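Local coordinates for haloalkane dehalogenase (Mycobacterium rhodesiae, PDB 4MJ3), which catalyses, as a haloalkane dehalogenase of the alpha/beta hydrolase fold, the hydrolytic cleavage of carbon-halogen bonds in haloalkanes, giving an alcohol and a halide ion, at residues D94-Y98 with Q99-D103; E159-L162 with A163-K166; Q178-N181 with G182-S186. One frame throughout, in Å; residues are numbered along the deposited sequence.

Three local contacts follow one another along the chain of this alpha/beta hydrolase, none enclosing or crossing another. Contact 1 comes first, where the loop after strand 89-90 turns into helix 98-112, which packs on helix 124-135. Contacts 2 and 3 lie in the helical insertion between strands 140-145 and 242-244, consistent with the cap domain: contact 2 within the opening turns of helix 159-170, contact 3 where helix 176-182 ends and the loop toward helix 190-197 starts. These two meet directly, W164 CZ3 lying 3.7 Å from I179 CG2. Contact 1 is outside the insertion, its nearest atoms about 10 Å from contact 2 and about 15 Å from contact 3.

Contact 1: D94-Y98 with Q99-D103; sequences DDYTY and QAHVD
T97 and A100 meet in an N-cap at the start of helix 98-112, one of the helices of the alpha/beta hydrolase fold, where the loop after strand 89-90 runs into the first turn. The T97 side chain reaches forward to that turn: with chi1 at 67°, OG1 is flanked by both the N and the C of its own backbone and accepts a hydrogen bond from A100 N at 2.9 Å. The same oxygen comes within 3.3 Å of A100 CB, so the methyl group packs against the cap. Regular helical bonding takes over with H101 N donating to T97 O and V102 N to Y98 O.

Aromatic rings lie around the cap. The imidazole of H101 approaches the edge of the Y96 ring, with NE2 3.6 Å from Y96 CD2; the two planes are 30° from parallel and offset, with little overlap. H101 also stacks on F212, while Y96 OH is hydrogen-bonded to P90 O. The Y98 hydroxyl bonds to L127 O of helix 124-135. Along the edge of the Y98 ring, V102 CG2 sits in the ring plane, 3.9 Å from Y98 CD1.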
loop_
_atom_site.group_PDB
_atom_site.type_symbol
_atom_site.label_atom_id
_atom_site.label_comp_id
_atom_site.label_asym_id
_atom_site.label_seq_id
_atom_site.Cartn_x
_atom_site.Cartn_y
_atom_site.Cartn_z
ATOM N N ASP A 94 6.608 -10.622 15.938
ATOM C CA ASP A 94 7.267 -11.701 15.214
ATOM C C ASP A 94 6.369 -12.413 14.207
ATOM O O ASP A 94 6.875 -13.151 13.376
ATOM C CB ASP A 94 7.836 -12.715 16.208
ATOM C CG ASP A 94 8.913 -12.125 17.072
ATOM O OD1 ASP A 94 9.692 -11.280 16.571
ATOM O OD2 ASP A 94 8.973 -12.500 18.252
ATOM N N ASP A 95 5.053 -12.195 14.274
ATOM C CA ASP A 95 4.099 -12.750 13.311
ATOM C C ASP A 95 4.201 -11.996 11.967
ATOM O O ASP A 95 3.696 -12.477 10.955
ATOM C CB ASP A 95 2.631 -12.626 13.796
ATOM C CG ASP A 95 2.305 -13.451 15.081
ATOM O OD1 ASP A 95 2.843 -14.559 15.230
ATOM O OD2 ASP A 95 1.481 -12.960 15.909
ATOM N N TYR A 96 4.777 -10.797 11.978
ATOM C CA TYR A 96 4.816 -9.973 10.780
ATOM C C TYR A 96 6.209 -10.037 10.174
ATOM O O TYR A 96 7.222 -9.685 10.825
ATOM C CB TYR A 96 4.460 -8.524 11.087
ATOM C CG TYR A 96 3.085 -8.326 11.667
ATOM C CD1 TYR A 96 2.881 -8.415 13.039
ATOM C CD2 TYR A 96 1.999 -8.068 10.860
ATOM C CE1 TYR A 96 1.619 -8.226 13.594
ATOM C CE2 TYR A 96 0.728 -7.857 11.400
ATOM C CZ TYR A 96 0.552 -7.946 12.763
ATOM O OH TYR A 96 -0.664 -7.731 13.336
ATOM N N THR A 97 6.261 -10.486 8.927
ATOM C CA THR A 97 7.497 -10.504 8.136
ATOM C C THR A 97 7.142 -10.080 6.726
ATOM O O THR A 97 5.965 -10.048 6.340
ATOM C CB THR A 97 8.141 -11.902 8.046
ATOM O OG1 THR A 97 7.300 -12.775 7.285
ATOM C CG2 THR A 97 8.412 -12.513 9.427
ATOM N N TYR A 98 8.159 -9.706 5.958
ATOM C CA TYR A 98 7.943 -9.284 4.570
ATOM C C TYR A 98 7.291 -10.443 3.805
ATOM O O TYR A 98 6.252 -10.270 3.136
ATOM C CB TYR A 98 9.276 -8.877 3.967
ATOM C CG TYR A 98 9.275 -7.920 2.788
ATOM C CD1 TYR A 98 8.355 -8.022 1.746
ATOM C CD2 TYR A 98 10.218 -6.900 2.731
ATOM C CE1 TYR A 98 8.412 -7.156 0.661
ATOM C CE2 TYR A 98 10.274 -6.044 1.652
ATOM C CZ TYR A 98 9.373 -6.175 0.626
ATOM O OH TYR A 98 9.467 -5.299 -0.462
ATOM N N GLN A 99 7.838 -11.648 4.001
ATOM C CA GLN A 99 7.301 -12.860 3.365
ATOM C C GLN A 99 5.837 -13.098 3.722
ATOM O O GLN A 99 5.028 -13.394 2.841
ATOM C CB GLN A 99 8.099 -14.102 3.769
ATOM C CG GLN A 99 7.682 -15.378 3.052
ATOM C CD GLN A 99 7.968 -15.320 1.572
ATOM O OE1 GLN A 99 9.129 -15.215 1.162
ATOM N NE2 GLN A 99 6.917 -15.332 0.756
ATOM N N ALA A 100 5.491 -12.928 5.001
ATOM C CA ALA A 100 4.139 -13.185 5.443
ATOM C C ALA A 100 3.159 -12.218 4.780
ATOM O O ALA A 100 2.056 -12.635 4.364
ATOM C CB ALA A 100 4.039 -13.099 6.963
ATOM N N HIS A 101 3.537 -10.940 4.695
ATOM C CA HIS A 101 2.662 -9.935 4.078
ATOM C C HIS A 101 2.444 -10.220 2.596
ATOM O O HIS A 101 1.326 -10.074 2.081
ATOM C CB HIS A 101 3.227 -8.523 4.256
ATOM C CG HIS A 101 2.895 -7.905 5.578
ATOM N ND1 HIS A 101 1.608 -7.593 5.950
ATOM C CD2 HIS A 101 3.684 -7.534 6.608
ATOM C CE1 HIS A 101 1.621 -7.027 7.141
ATOM N NE2 HIS A 101 2.869 -6.985 7.565
ATOM N N VAL A 102 3.512 -10.614 1.927
ATOM C CA VAL A 102 3.454 -11.001 0.524
ATOM C C VAL A 102 2.500 -12.179 0.356
ATOM O O VAL A 102 1.633 -12.152 -0.531
ATOM C CB VAL A 102 4.867 -11.307 -0.007
ATOM C CG1 VAL A 102 4.833 -12.082 -1.321
ATOM C CG2 VAL A 102 5.641 -10.005 -0.164
ATOM N N ASP A 103 2.647 -13.202 1.199
ATOM C CA ASP A 103 1.805 -14.398 1.086
ATOM C C ASP A 103 0.338 -14.085 1.419
ATOM O O ASP A 103 -0.603 -14.575 0.748
ATOM C CB ASP A 103 2.330 -15.539 1.965
ATOM C CG ASP A 103 3.650 -16.131 1.448
ATOM O OD1 ASP A 103 3.975 -15.934 0.258
ATOM O OD2 ASP A 103 4.379 -16.742 2.252
#

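Contact 2: E159-L162 with A163-K166; sequences EAFL and AWQK
F161 and Q165 both carry CG anti to the backbone N (chi1 173° and -170°), which sends the phenyl ring and the glutamine chain off the same side of the helix, one turn apart. Q165 continues extended through CG, and its amide reaches the rim of the phenyl ring: NE2 lies near the ring plane, at the edge, 3.7 Å from F161 CE2, with the amide steeply inclined to the ring. The bonds of NE2 to P213 O and of OE1 to a water together hold the amide's rotation.

F161 and Q165 are an i, i+4 pair on the first two turns of helix 159-170, in the helical insertion between strands 140-145 and 242-244, consistent with the cap domain of haloalkane dehalogenases. Beneath the side chains runs the ordinary helical ladder, including Q165 N to F161 O at 2.8 Å. The water bridges the i, i+3 pair L162 and Q165, donating to L162 O at 2.9 Å and to Q165 OE1 at 2.8 Å. L162 runs beside the glutamine chain, bringing CD2 to 3.9 Å from Q165 OE1.

On the other flank of the phenyl ring stands W164. Its CD1 is 3.9 Å from F161 CE1, which lies in the indole plane at the indole edge; the two ring planes are inclined by 68°.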
loop_
_atom_site.group_PDB
_atom_site.type_symbol
_atom_site.label_atom_id
_atom_site.label_comp_id
_atom_site.label_asym_id
_atom_site.label_seq_id
_atom_site.Cartn_x
_atom_site.Cartn_y
_atom_site.Cartn_z
ATOM N N GLU A 159 18.454 9.218 4.989
ATOM C CA GLU A 159 18.263 9.723 6.354
ATOM C C GLU A 159 16.804 9.932 6.703
ATOM O O GLU A 159 16.412 9.773 7.863
ATOM C CB GLU A 159 19.064 11.017 6.574
ATOM C CG GLU A 159 20.571 10.813 6.684
ATOM C CD GLU A 159 20.984 9.706 7.648
ATOM O OE1 GLU A 159 20.454 9.643 8.784
ATOM O OE2 GLU A 159 21.853 8.893 7.264
ATOM N N ALA A 160 15.986 10.281 5.713
ATOM C CA ALA A 160 14.569 10.544 5.985
ATOM C C ALA A 160 13.868 9.265 6.446
ATOM O O ALA A 160 13.141 9.264 7.445
ATOM C CB ALA A 160 13.906 11.109 4.760
ATOM N N PHE A 161 14.121 8.158 5.748
ATOM C CA PHE A 161 13.587 6.889 6.223
ATOM C C PHE A 161 14.097 6.539 7.616
ATOM O O PHE A 161 13.317 6.130 8.485
ATOM C CB PHE A 161 13.883 5.716 5.287
ATOM C CG PHE A 161 13.467 4.416 5.895
ATOM C CD1 PHE A 161 12.129 4.054 5.929
ATOM C CD2 PHE A 161 14.388 3.615 6.547
ATOM C CE1 PHE A 161 11.722 2.894 6.572
ATOM C CE2 PHE A 161 13.978 2.442 7.187
ATOM C CZ PHE A 161 12.655 2.091 7.189
ATOM N N LEU A 162 15.405 6.688 7.866
ATOM C CA LEU A 162 15.941 6.336 9.184
ATOM C C LEU A 162 15.328 7.140 10.335
ATOM O O LEU A 162 15.122 6.624 11.446
ATOM C CB LEU A 162 17.475 6.458 9.200
ATOM C CG LEU A 162 18.181 5.430 8.299
ATOM C CD1 LEU A 162 19.668 5.722 8.235
ATOM C CD2 LEU A 162 17.940 4.010 8.803
ATOM N N ALA A 163 15.013 8.403 10.082
ATOM C CA ALA A 163 14.384 9.245 11.111
ATOM C C ALA A 163 12.977 8.738 11.422
ATOM O O ALA A 163 12.560 8.672 12.589
ATOM C CB ALA A 163 14.329 10.683 10.639
ATOM N N TRP A 164 12.249 8.374 10.376
ATOM C CA TRP A 164 10.918 7.761 10.544
ATOM C C TRP A 164 11.049 6.439 11.306
ATOM O O TRP A 164 10.329 6.188 12.284
ATOM C CB TRP A 164 10.189 7.572 9.200
ATOM C CG TRP A 164 9.227 6.420 9.235
ATOM C CD1 TRP A 164 9.375 5.225 8.589
ATOM C CD2 TRP A 164 8.071 6.287 10.056
ATOM N NE1 TRP A 164 8.331 4.396 8.885
ATOM C CE2 TRP A 164 7.531 5.012 9.809
ATOM C CE3 TRP A 164 7.398 7.142 10.956
ATOM C CZ2 TRP A 164 6.384 4.554 10.451
ATOM C CZ3 TRP A 164 6.266 6.681 11.585
ATOM C CH2 TRP A 164 5.763 5.411 11.325
ATOM N N GLN A 165 11.991 5.597 10.888
ATOM C CA GLN A 165 12.155 4.302 11.532
ATOM C C GLN A 165 12.389 4.456 13.037
ATOM O O GLN A 165 11.725 3.802 13.864
ATOM C CB GLN A 165 13.309 3.517 10.883
ATOM C CG GLN A 165 13.366 2.074 11.347
ATOM C CD GLN A 165 14.612 1.371 10.863
ATOM O OE1 GLN A 165 15.730 1.813 11.146
ATOM N NE2 GLN A 165 14.436 0.274 10.144
ATOM N N LYS A 166 13.327 5.314 13.409
ATOM C CA LYS A 166 13.634 5.582 14.816
ATOM C C LYS A 166 12.406 6.079 15.590
ATOM O O LYS A 166 12.083 5.561 16.667
ATOM C CB LYS A 166 14.801 6.573 14.912
ATOM C CG LYS A 166 15.304 6.838 16.321
ATOM C CD LYS A 166 16.471 7.809 16.263
ATOM C CE LYS A 166 17.092 8.064 17.611
ATOM N NZ LYS A 166 16.300 9.091 18.326
HETATM O O HOH W 1 16.530 4.199 12.304
#

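Contact 3: Q178-N181 with G182-S186; sequences QIVN and GGSLS
The carbonyl oxygen of V180 is gripped by two donors, S184 OG at 2.9 Å and, more weakly, G183 N at 3.1 Å. Both donors lie just beyond helix 176-182, in its C-terminal cap region, probably within the helical cap domain; the chain leaves helical geometry at G183 and enters the loop toward helix 190-197. S184 OG approaches from above the carbonyl plane, 42° off it. A chi1 of -57° turns OG away from the serine carbonyl and toward the helix end, and its bond gives a last-turn carbonyl a side-chain donor where the helix can no longer supply a regular one.

The backbone bonds change character over the same residues. G182 N still donates to Q178 O in helical fashion at 2.8 Å, whereas G183 N divides weak bonds between I179 O and V180 O. S184 N then turns to N181 O, bonding at 3.1 Å from well above the carbonyl plane.

N181 links the helix side to the loop through its amide. Its ND2 donates to Q178 OE1 one turn back, at 3.3 Å. OD1 faces the other way and accepts from L188 N in the loop beyond. On the loop side, S186 OG and L185 N bond to the carboxylate of D285 on helix 282-300, and G183 pairs with F281 through the backbone. V180 CG1 lies 4.1 Å from S184 OG, beside the hydroxyl that bonds to the valine's own carbonyl.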
loop_
_atom_site.group_PDB
_atom_site.type_symbol
_atom_site.label_atom_id
_atom_site.label_comp_id
_atom_site.label_asym_id
_atom_site.label_seq_id
_atom_site.Cartn_x
_atom_site.Cartn_y
_atom_site.Cartn_z
ATOM N N GLN A 178 -1.945 10.843 13.491
ATOM C CA GLN A 178 -0.975 11.929 13.478
ATOM C C GLN A 178 0.258 11.609 12.632
ATOM O O GLN A 178 0.906 12.527 12.105
ATOM C CB GLN A 178 -0.589 12.370 14.888
ATOM C CG GLN A 178 -1.641 13.236 15.564
ATOM C CD GLN A 178 -1.803 14.622 14.941
ATOM O OE1 GLN A 178 -0.999 15.053 14.105
ATOM N NE2 GLN A 178 -2.858 15.337 15.349
ATOM N N ILE A 179 0.599 10.320 12.491
ATOM C CA ILE A 179 1.690 9.935 11.586
ATOM C C ILE A 179 1.300 10.244 10.159
ATOM O O ILE A 179 2.109 10.766 9.383
ATOM C CB ILE A 179 2.094 8.452 11.777
ATOM C CG1 ILE A 179 2.833 8.284 13.095
ATOM C CG2 ILE A 179 2.933 7.929 10.601
ATOM C CD1 ILE A 179 2.886 6.845 13.590
ATOM N N VAL A 180 0.064 9.915 9.773
ATOM C CA VAL A 180 -0.390 10.219 8.418
ATOM C C VAL A 180 -0.415 11.726 8.202
ATOM O O VAL A 180 0.056 12.220 7.178
ATOM C CB VAL A 180 -1.777 9.598 8.109
ATOM C CG1 VAL A 180 -2.238 9.959 6.702
ATOM C CG2 VAL A 180 -1.718 8.076 8.232
ATOM N N ASN A 181 -0.927 12.474 9.176
ATOM C CA ASN A 181 -0.847 13.936 9.121
ATOM C C ASN A 181 0.584 14.447 8.969
ATOM O O ASN A 181 0.856 15.384 8.200
ATOM C CB ASN A 181 -1.488 14.560 10.355
ATOM C CG ASN A 181 -1.592 16.067 10.262
ATOM O OD1 ASN A 181 -2.056 16.613 9.260
ATOM N ND2 ASN A 181 -1.133 16.750 11.291
ATOM N N GLY A 182 1.502 13.797 9.673
ATOM C CA GLY A 182 2.916 14.126 9.613
ATOM C C GLY A 182 3.485 14.037 8.219
ATOM O O GLY A 182 4.358 14.827 7.860
ATOM N N GLY A 183 2.969 13.092 7.421
ATOM C CA GLY A 183 3.446 12.860 6.078
ATOM C C GLY A 183 2.575 13.435 4.986
ATOM O O GLY A 183 2.677 13.006 3.820
ATOM N N SER A 184 1.694 14.377 5.361
ATOM C CA SER A 184 0.810 15.067 4.424
ATOM C C SER A 184 1.104 16.573 4.500
ATOM O O SER A 184 1.439 17.094 5.590
ATOM C CB SER A 184 -0.655 14.804 4.785
ATOM O OG SER A 184 -0.985 13.420 4.811
ATOM N N LEU A 185 1.010 17.272 3.372
ATOM C CA LEU A 185 1.098 18.743 3.377
ATOM C C LEU A 185 -0.189 19.397 3.854
ATOM O O LEU A 185 -0.154 20.461 4.470
ATOM C CB LEU A 185 1.417 19.282 1.994
ATOM C CG LEU A 185 2.720 18.840 1.367
ATOM C CD1 LEU A 185 2.955 19.603 0.065
ATOM C CD2 LEU A 185 3.894 19.032 2.316
ATOM N N SER A 186 -1.325 18.766 3.593
ATOM C CA SER A 186 -2.582 19.318 4.057
ATOM C C SER A 186 -2.724 19.054 5.561
ATOM O O SER A 186 -2.094 18.158 6.099
ATOM C CB SER A 186 -3.755 18.759 3.240
ATOM O OG SER A 186 -3.829 17.387 3.310
#